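PDB 4DNX: sulfate adenylyltransferase from Allochromatium vinosum, which catalyses the conversion of sulfate and ATP to adenosine 5'-phosphosulfate and diphosphate, a step of sulfur metabolism. Local coordinates for residues R13-S25 against I157-F169. Residues are numbered along the deposited sequence; the frame is centred on the assembly and turned at random.
Sequences RFVYDPEQHHRLS and ISGPIQVLNFSYF
F14 and V163 form a single beta bridge of parallel type: V163 N donates to R13 O at 2.9 Å, nearly straight at 176°, and V163 O accepts from V15 N at 3.0 Å. Arginine suits position 13 because its chain, bent at chi2 and chi3, curls back to the strand and grips I161 O side-on with two nitrogens, NE at 2.9 Å and NH2 at 3.0 Å. The carbonyl oxygen lies in the guanidinium plane, and a MES molecule, probably from the crystallisation liquor, lies close to the same side chain. F14 has CG anti to its backbone N (chi1 177°); F166 CE2 lies over the rim of one F14 ring face, F166 CZ comes within 3.8 Å of F14 CG, and the ring planes are inclined at 32°. F177 meets the F166 ring as well, so the two phenylalanines belong to a larger aromatic cluster. Beyond the bridge, L164 receives helix 18-28: its branched end packs CD2 against L24 CB at 4.0 Å and against V15, with H21 and S25 as polar neighbours. The L24 side chain runs at about a right angle to that of Q162, its CD1 3.5 Å from Q162 NE2. D17 N-caps the helix, accepting from Q20 N. The arrangement thus joins an N-terminal segment and its following helix to the C-terminal end of strand 155-163, within the mixed beta-sheet of the PUA-like domain.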
# COMPACT_ATOMS: atom_id res chain seq x y z
N ARG A 13 3.27 -6.48 14.51
CA ARG A 13 2.35 -6.20 15.62
C ARG A 13 1.03 -5.58 15.14
O ARG A 13 0.11 -5.34 15.93
CB ARG A 13 3.04 -5.31 16.68
CG ARG A 13 4.36 -5.93 17.25
CD ARG A 13 4.13 -7.31 17.86
NE ARG A 13 3.27 -7.26 19.03
CZ ARG A 13 2.93 -8.32 19.76
NH1 ARG A 13 3.40 -9.54 19.44
NH2 ARG A 13 2.12 -8.17 20.82
N PHE A 14 0.91 -5.36 13.84
CA PHE A 14 -0.38 -4.88 13.27
C PHE A 14 -1.47 -5.94 13.39
O PHE A 14 -1.21 -7.14 13.22
CB PHE A 14 -0.23 -4.46 11.79
CG PHE A 14 -1.52 -4.03 11.16
CD1 PHE A 14 -2.11 -2.79 11.47
CD2 PHE A 14 -2.13 -4.86 10.22
CE1 PHE A 14 -3.32 -2.43 10.87
CE2 PHE A 14 -3.34 -4.53 9.61
CZ PHE A 14 -3.95 -3.30 9.92
N VAL A 15 -2.68 -5.47 13.71
CA VAL A 15 -3.82 -6.42 13.84
C VAL A 15 -4.40 -6.68 12.43
O VAL A 15 -5.38 -6.05 11.98
CB VAL A 15 -4.88 -5.90 14.79
CG1 VAL A 15 -6.01 -6.98 15.00
CG2 VAL A 15 -4.21 -5.57 16.12
N TYR A 16 -3.84 -7.69 11.75
CA TYR A 16 -4.30 -8.06 10.40
C TYR A 16 -5.73 -8.63 10.28
O TYR A 16 -6.35 -8.47 9.24
CB TYR A 16 -3.34 -9.05 9.74
CG TYR A 16 -2.11 -8.41 9.13
CD1 TYR A 16 -2.16 -7.81 7.86
CD2 TYR A 16 -0.89 -8.41 9.83
CE1 TYR A 16 -1.04 -7.20 7.31
CE2 TYR A 16 0.27 -7.80 9.27
CZ TYR A 16 0.17 -7.25 7.98
OH TYR A 16 1.26 -6.66 7.40
N ASP A 17 -6.25 -9.30 11.32
CA ASP A 17 -7.58 -9.85 11.28
C ASP A 17 -8.59 -8.71 11.45
O ASP A 17 -8.56 -8.07 12.50
CB ASP A 17 -7.75 -10.86 12.42
CG ASP A 17 -9.13 -11.50 12.42
OD1 ASP A 17 -9.46 -12.14 11.42
OD2 ASP A 17 -9.86 -11.38 13.43
N PRO A 18 -9.44 -8.42 10.46
CA PRO A 18 -10.31 -7.25 10.54
C PRO A 18 -11.32 -7.32 11.70
O PRO A 18 -11.60 -6.30 12.30
CB PRO A 18 -11.05 -7.25 9.20
CG PRO A 18 -10.09 -7.90 8.29
CD PRO A 18 -9.32 -8.92 9.07
N GLU A 19 -11.82 -8.51 12.02
CA GLU A 19 -12.78 -8.61 13.13
C GLU A 19 -12.13 -8.25 14.47
O GLU A 19 -12.70 -7.48 15.27
CB GLU A 19 -13.45 -9.98 13.17
CG GLU A 19 -14.34 -10.12 14.36
CD GLU A 19 -15.51 -11.03 14.13
OE1 GLU A 19 -15.31 -12.26 14.15
OE2 GLU A 19 -16.64 -10.51 13.93
N GLN A 20 -10.93 -8.79 14.72
CA GLN A 20 -10.13 -8.45 15.93
C GLN A 20 -9.73 -6.96 15.95
O GLN A 20 -9.78 -6.30 16.99
CB GLN A 20 -8.86 -9.31 16.00
CG GLN A 20 -9.09 -10.76 16.50
CD GLN A 20 -9.83 -10.82 17.86
OE1 GLN A 20 -10.87 -11.49 17.99
NE2 GLN A 20 -9.31 -10.09 18.85
N HIS A 21 -9.34 -6.44 14.79
CA HIS A 21 -9.09 -4.99 14.64
C HIS A 21 -10.27 -4.12 15.07
O HIS A 21 -10.10 -3.16 15.88
CB HIS A 21 -8.76 -4.72 13.16
CG HIS A 21 -8.28 -3.33 12.88
ND1 HIS A 21 -7.58 -3.03 11.72
CD2 HIS A 21 -8.44 -2.14 13.53
CE1 HIS A 21 -7.29 -1.73 11.70
NE2 HIS A 21 -7.81 -1.17 12.78
N HIS A 22 -11.47 -4.46 14.59
CA HIS A 22 -12.68 -3.70 14.94
C HIS A 22 -12.97 -3.81 16.44
O HIS A 22 -13.31 -2.81 17.08
CB HIS A 22 -13.91 -4.17 14.14
CG HIS A 22 -13.73 -4.09 12.65
ND1 HIS A 22 -14.51 -4.81 11.76
CD2 HIS A 22 -12.87 -3.36 11.89
CE1 HIS A 22 -14.13 -4.53 10.53
NE2 HIS A 22 -13.12 -3.68 10.58
N ARG A 23 -12.80 -5.00 17.00
CA ARG A 23 -13.05 -5.17 18.44
C ARG A 23 -12.07 -4.35 19.31
O ARG A 23 -12.49 -3.74 20.32
CB ARG A 23 -12.97 -6.65 18.83
CG ARG A 23 -14.21 -7.40 18.36
CD ARG A 23 -13.98 -8.91 18.24
NE ARG A 23 -13.79 -9.53 19.54
CZ ARG A 23 -14.76 -10.09 20.27
NH1 ARG A 23 -16.01 -10.10 19.83
NH2 ARG A 23 -14.46 -10.63 21.44
N LEU A 24 -10.79 -4.35 18.91
CA LEU A 24 -9.76 -3.60 19.63
C LEU A 24 -9.98 -2.09 19.50
O LEU A 24 -9.82 -1.34 20.48
CB LEU A 24 -8.35 -3.98 19.13
CG LEU A 24 -7.89 -5.37 19.65
CD1 LEU A 24 -6.54 -5.83 19.02
CD2 LEU A 24 -7.77 -5.37 21.17
N SER A 25 -10.32 -1.65 18.29
CA SER A 25 -10.61 -0.22 18.06
C SER A 25 -11.76 0.23 18.96
O SER A 25 -11.71 1.32 19.56
CB SER A 25 -11.01 0.04 16.61
OG SER A 25 -9.86 -0.07 15.84
N ILE A 157 7.09 3.38 30.14
CA ILE A 157 6.05 2.35 30.23
C ILE A 157 6.42 1.25 29.24
O ILE A 157 6.86 1.53 28.10
CB ILE A 157 4.64 2.93 30.01
CG1 ILE A 157 4.50 3.56 28.63
CG2 ILE A 157 4.39 4.03 31.08
CD1 ILE A 157 3.02 3.90 28.26
N SER A 158 6.29 0.01 29.69
CA SER A 158 6.79 -1.12 28.88
C SER A 158 5.76 -2.24 28.82
O SER A 158 4.87 -2.33 29.69
CB SER A 158 8.12 -1.67 29.43
OG SER A 158 8.03 -1.99 30.82
N GLY A 159 5.87 -3.04 27.76
CA GLY A 159 4.90 -4.13 27.54
C GLY A 159 4.54 -4.28 26.07
O GLY A 159 4.87 -3.38 25.24
N PRO A 160 3.85 -5.37 25.73
CA PRO A 160 3.55 -5.68 24.34
C PRO A 160 2.43 -4.78 23.78
O PRO A 160 1.57 -4.33 24.54
CB PRO A 160 3.06 -7.16 24.39
CG PRO A 160 2.53 -7.31 25.80
CD PRO A 160 3.33 -6.39 26.67
N ILE A 161 2.47 -4.54 22.46
CA ILE A 161 1.45 -3.69 21.83
C ILE A 161 0.79 -4.40 20.66
O ILE A 161 1.36 -5.34 20.08
CB ILE A 161 2.05 -2.30 21.36
CG1 ILE A 161 3.03 -2.51 20.20
CG2 ILE A 161 2.68 -1.52 22.55
CD1 ILE A 161 3.58 -1.13 19.64
N GLN A 162 -0.42 -3.95 20.34
CA GLN A 162 -1.20 -4.32 19.13
C GLN A 162 -1.45 -3.00 18.40
O GLN A 162 -2.10 -2.09 18.94
CB GLN A 162 -2.52 -4.98 19.54
CG GLN A 162 -2.31 -6.29 20.28
CD GLN A 162 -3.58 -6.76 21.02
OE1 GLN A 162 -4.06 -6.12 21.98
NE2 GLN A 162 -4.12 -7.85 20.56
N VAL A 163 -0.96 -2.94 17.17
CA VAL A 163 -0.99 -1.71 16.34
C VAL A 163 -2.21 -1.68 15.41
O VAL A 163 -2.51 -2.69 14.75
CB VAL A 163 0.32 -1.56 15.56
CG1 VAL A 163 0.25 -0.29 14.69
CG2 VAL A 163 1.53 -1.55 16.55
N LEU A 164 -2.95 -0.56 15.41
CA LEU A 164 -4.23 -0.46 14.72
C LEU A 164 -4.14 0.25 13.37
O LEU A 164 -5.03 0.14 12.52
CB LEU A 164 -5.28 0.24 15.62
CG LEU A 164 -5.55 -0.51 16.93
CD1 LEU A 164 -6.67 0.23 17.66
CD2 LEU A 164 -5.97 -1.96 16.69
N ASN A 165 -3.08 1.03 13.20
CA ASN A 165 -2.87 1.75 11.92
C ASN A 165 -1.43 2.18 11.81
O ASN A 165 -0.61 1.98 12.75
CB ASN A 165 -3.82 2.95 11.76
CG ASN A 165 -3.67 3.96 12.88
OD1 ASN A 165 -2.66 4.67 12.97
ND2 ASN A 165 -4.68 4.02 13.76
N PHE A 166 -1.10 2.74 10.64
CA PHE A 166 0.28 3.20 10.39
C PHE A 166 0.38 4.69 10.33
O PHE A 166 1.28 5.24 9.65
CB PHE A 166 0.79 2.54 9.11
CG PHE A 166 0.80 1.02 9.20
CD1 PHE A 166 1.59 0.39 10.16
CD2 PHE A 166 0.10 0.23 8.30
CE1 PHE A 166 1.63 -1.00 10.28
CE2 PHE A 166 0.17 -1.20 8.40
CZ PHE A 166 0.93 -1.80 9.38
N SER A 167 -0.51 5.35 11.06
CA SER A 167 -0.39 6.82 11.27
C SER A 167 -0.51 7.59 9.91
O SER A 167 -1.09 7.09 8.89
CB SER A 167 0.91 7.09 12.06
OG SER A 167 1.04 8.48 12.49
N TYR A 168 0.07 8.80 9.86
CA TYR A 168 0.01 9.62 8.70
C TYR A 168 0.91 9.09 7.60
O TYR A 168 0.77 9.51 6.43
CB TYR A 168 0.39 11.09 9.07
CG TYR A 168 1.85 11.30 9.34
CD1 TYR A 168 2.37 11.14 10.64
CD2 TYR A 168 2.71 11.69 8.33
CE1 TYR A 168 3.74 11.34 10.90
CE2 TYR A 168 4.04 11.85 8.56
CZ TYR A 168 4.55 11.73 9.84
OH TYR A 168 5.89 11.94 10.07
N PHE A 169 1.82 8.16 7.92
CA PHE A 169 2.74 7.66 6.88
C PHE A 169 1.94 6.94 5.79
O PHE A 169 2.28 7.03 4.59
CB PHE A 169 3.74 6.68 7.49
CG PHE A 169 4.57 7.28 8.61
CD1 PHE A 169 5.49 8.31 8.34
CD2 PHE A 169 4.42 6.85 9.92
CE1 PHE A 169 6.30 8.86 9.36
CE2 PHE A 169 5.20 7.41 10.97
CZ PHE A 169 6.15 8.42 10.69